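Local coordinates for hemerythrin HHE cation binding domain protein (Mycobacterium kansasii, PDB 6TYJ), which binds zinc and iron ions within a hemerythrin-like helical bundle, though its physiological role is not established, at residues A[13-18]-A[141-146]. Numbering follows the deposited sequence.
Sequences YEVLKE and EKMAAR
Beside the metal-binding core of a hemerythrin-like bundle, helix 133-161 packs against the first long helix, 12-32, and Met-143 reaches across to Val-15 and Leu-16. The two backbones come nearest at Val-15 and Ala-144, whose CA atoms are 6.8 Å apart, an approach consistent with the small side chain of Ala-144. The contact is wholly apolar, with no hydrogen bond between the segments. The methyl CE of Met-143 does the touching: it lies 3.5 Å from CG of Leu-16 and 3.7 Å from its CD2, seated against the isobutyl fork, the two side chains crossing at about a right angle. The Met-143 chain runs out extended at chi2 and then turns about the CG-SD bond (chi3 63°), which swings CE onto that fork. Leucine suits the spot because its branch offers a broad apolar surface, and the long, unbranched, flexible methionine can cross between the helices and present a terminal methyl to it. Val-15 points toward the partner helix and adds a looser contact: with CG1 anti to the backbone N (chi1 168°), this methyl stands 4.1 Å from Met-143 CE. Leu-16 also packs on Tyr-62 and on two zinc ligands, Glu-58 and Glu-118, making it an apolar second-shell residue. Histidines and carboxylates holding metals inside a four-helix bundle mark the hemerythrin fold, and helix 133-161 is packed on its outside as an addition.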
loop_
_atom_site.group_PDB
_atom_site.type_symbol
_atom_site.label_atom_id
_atom_site.label_comp_id
_atom_site.label_asym_id
_atom_site.label_seq_id
_atom_site.Cartn_x
_atom_site.Cartn_y
_atom_site.Cartn_z
ATOM N N TYR A 13 -13.745 5.479 1.385
ATOM C CA TYR A 13 -12.743 6.543 1.378
ATOM C C TYR A 13 -11.995 6.582 2.698
ATOM O O TYR A 13 -10.769 6.712 2.724
ATOM C CB TYR A 13 -13.394 7.903 1.131
ATOM C CG TYR A 13 -14.279 7.961 -0.108
ATOM C CD1 TYR A 13 -13.977 7.225 -1.241
ATOM C CD2 TYR A 13 -15.389 8.785 -0.137
ATOM C CE1 TYR A 13 -14.794 7.298 -2.377
ATOM C CE2 TYR A 13 -16.201 8.868 -1.244
ATOM C CZ TYR A 13 -15.896 8.130 -2.369
ATOM O OH TYR A 13 -16.738 8.245 -3.464
ATOM N N GLU A 14 -12.733 6.498 3.803
ATOM C CA GLU A 14 -12.105 6.550 5.118
ATOM C C GLU A 14 -11.176 5.369 5.331
ATOM O O GLU A 14 -10.076 5.525 5.878
ATOM C CB GLU A 14 -13.182 6.594 6.201
ATOM C CG GLU A 14 -14.027 7.858 6.158
ATOM C CD GLU A 14 -15.246 7.800 7.064
ATOM O OE1 GLU A 14 -15.642 6.684 7.469
ATOM O OE2 GLU A 14 -15.812 8.873 7.365
ATOM N N VAL A 15 -11.595 4.175 4.910
ATOM C CA VAL A 15 -10.728 3.010 5.036
ATOM C C VAL A 15 -9.392 3.264 4.356
ATOM O O VAL A 15 -8.329 2.999 4.924
ATOM C CB VAL A 15 -11.409 1.754 4.461
ATOM C CG1 VAL A 15 -10.384 0.619 4.336
ATOM C CG2 VAL A 15 -12.525 1.329 5.348
ATOM N N LEU A 16 -9.428 3.767 3.117
ATOM C CA LEU A 16 -8.184 3.962 2.386
ATOM C C LEU A 16 -7.384 5.114 2.973
ATOM O O LEU A 16 -6.163 5.013 3.087
ATOM C CB LEU A 16 -8.438 4.212 0.906
ATOM C CG LEU A 16 -8.985 2.987 0.171
ATOM C CD1 LEU A 16 -9.303 3.410 -1.228
ATOM C CD2 LEU A 16 -7.936 1.887 0.186
ATOM N N LYS A 17 -8.043 6.218 3.328
ATOM C CA LYS A 17 -7.290 7.332 3.890
ATOM C C LYS A 17 -6.669 6.942 5.219
ATOM O O LYS A 17 -5.505 7.286 5.501
ATOM C CB LYS A 17 -8.193 8.566 4.023
ATOM C CG LYS A 17 -8.544 9.159 2.666
ATOM C CD LYS A 17 -9.598 10.265 2.742
ATOM C CE LYS A 17 -8.975 11.579 3.099
ATOM N NZ LYS A 17 -10.033 12.589 3.410
ATOM N N GLU A 18 -7.419 6.231 6.062
ATOM C CA GLU A 18 -6.836 5.825 7.339
ATOM C C GLU A 18 -5.670 4.873 7.121
ATOM O O GLU A 18 -4.680 4.910 7.861
ATOM C CB GLU A 18 -7.902 5.184 8.228
ATOM C CG GLU A 18 -8.906 6.185 8.767
ATOM C CD GLU A 18 -10.039 5.535 9.533
ATOM O OE1 GLU A 18 -9.825 4.445 10.106
ATOM O OE2 GLU A 18 -11.146 6.118 9.557
ATOM N N GLU A 141 -17.132 -1.477 4.529
ATOM C CA GLU A 141 -17.226 -2.636 5.404
ATOM C C GLU A 141 -16.543 -3.848 4.788
ATOM O O GLU A 141 -15.840 -4.590 5.489
ATOM C CB GLU A 141 -18.702 -2.947 5.704
ATOM N N LYS A 142 -16.779 -4.099 3.489
ATOM C CA LYS A 142 -16.150 -5.247 2.842
ATOM C C LYS A 142 -14.638 -5.084 2.815
ATOM O O LYS A 142 -13.893 -6.046 3.043
ATOM C CB LYS A 142 -16.695 -5.448 1.415
ATOM N N MET A 143 -14.167 -3.858 2.561
ATOM C CA MET A 143 -12.729 -3.606 2.521
ATOM C C MET A 143 -12.096 -3.801 3.887
ATOM O O MET A 143 -10.998 -4.355 3.998
ATOM C CB MET A 143 -12.459 -2.192 2.003
ATOM C CG MET A 143 -12.752 -2.045 0.522
ATOM S SD MET A 143 -12.857 -0.327 -0.035
ATOM C CE MET A 143 -11.228 0.241 0.302
ATOM N N ALA A 144 -12.736 -3.301 4.937
ATOM C CA ALA A 144 -12.181 -3.489 6.270
ATOM C C ALA A 144 -12.065 -4.964 6.623
ATOM O O ALA A 144 -11.041 -5.400 7.166
ATOM C CB ALA A 144 -13.031 -2.746 7.293
ATOM N N ALA A 145 -13.093 -5.761 6.305
ATOM C CA ALA A 145 -12.997 -7.192 6.589
ATOM C C ALA A 145 -11.937 -7.860 5.718
ATOM O O ALA A 145 -11.198 -8.723 6.192
ATOM C CB ALA A 145 -14.363 -7.872 6.392
ATOM N N ARG A 146 -11.897 -7.528 4.427
ATOM C CA ARG A 146 -10.912 -8.144 3.564
ATOM C C ARG A 146 -9.500 -7.769 4.006
ATOM O O ARG A 146 -8.577 -8.582 3.866
ATOM C CB ARG A 146 -11.177 -7.740 2.119
ATOM C CG ARG A 146 -10.470 -8.596 1.083
ATOM C CD ARG A 146 -11.066 -10.024 0.940
ATOM N NE ARG A 146 -12.420 -10.024 0.363
ATOM C CZ ARG A 146 -12.686 -9.990 -0.946
ATOM N NH1 ARG A 146 -11.696 -9.967 -1.842
ATOM N NH2 ARG A 146 -13.947 -9.974 -1.358
#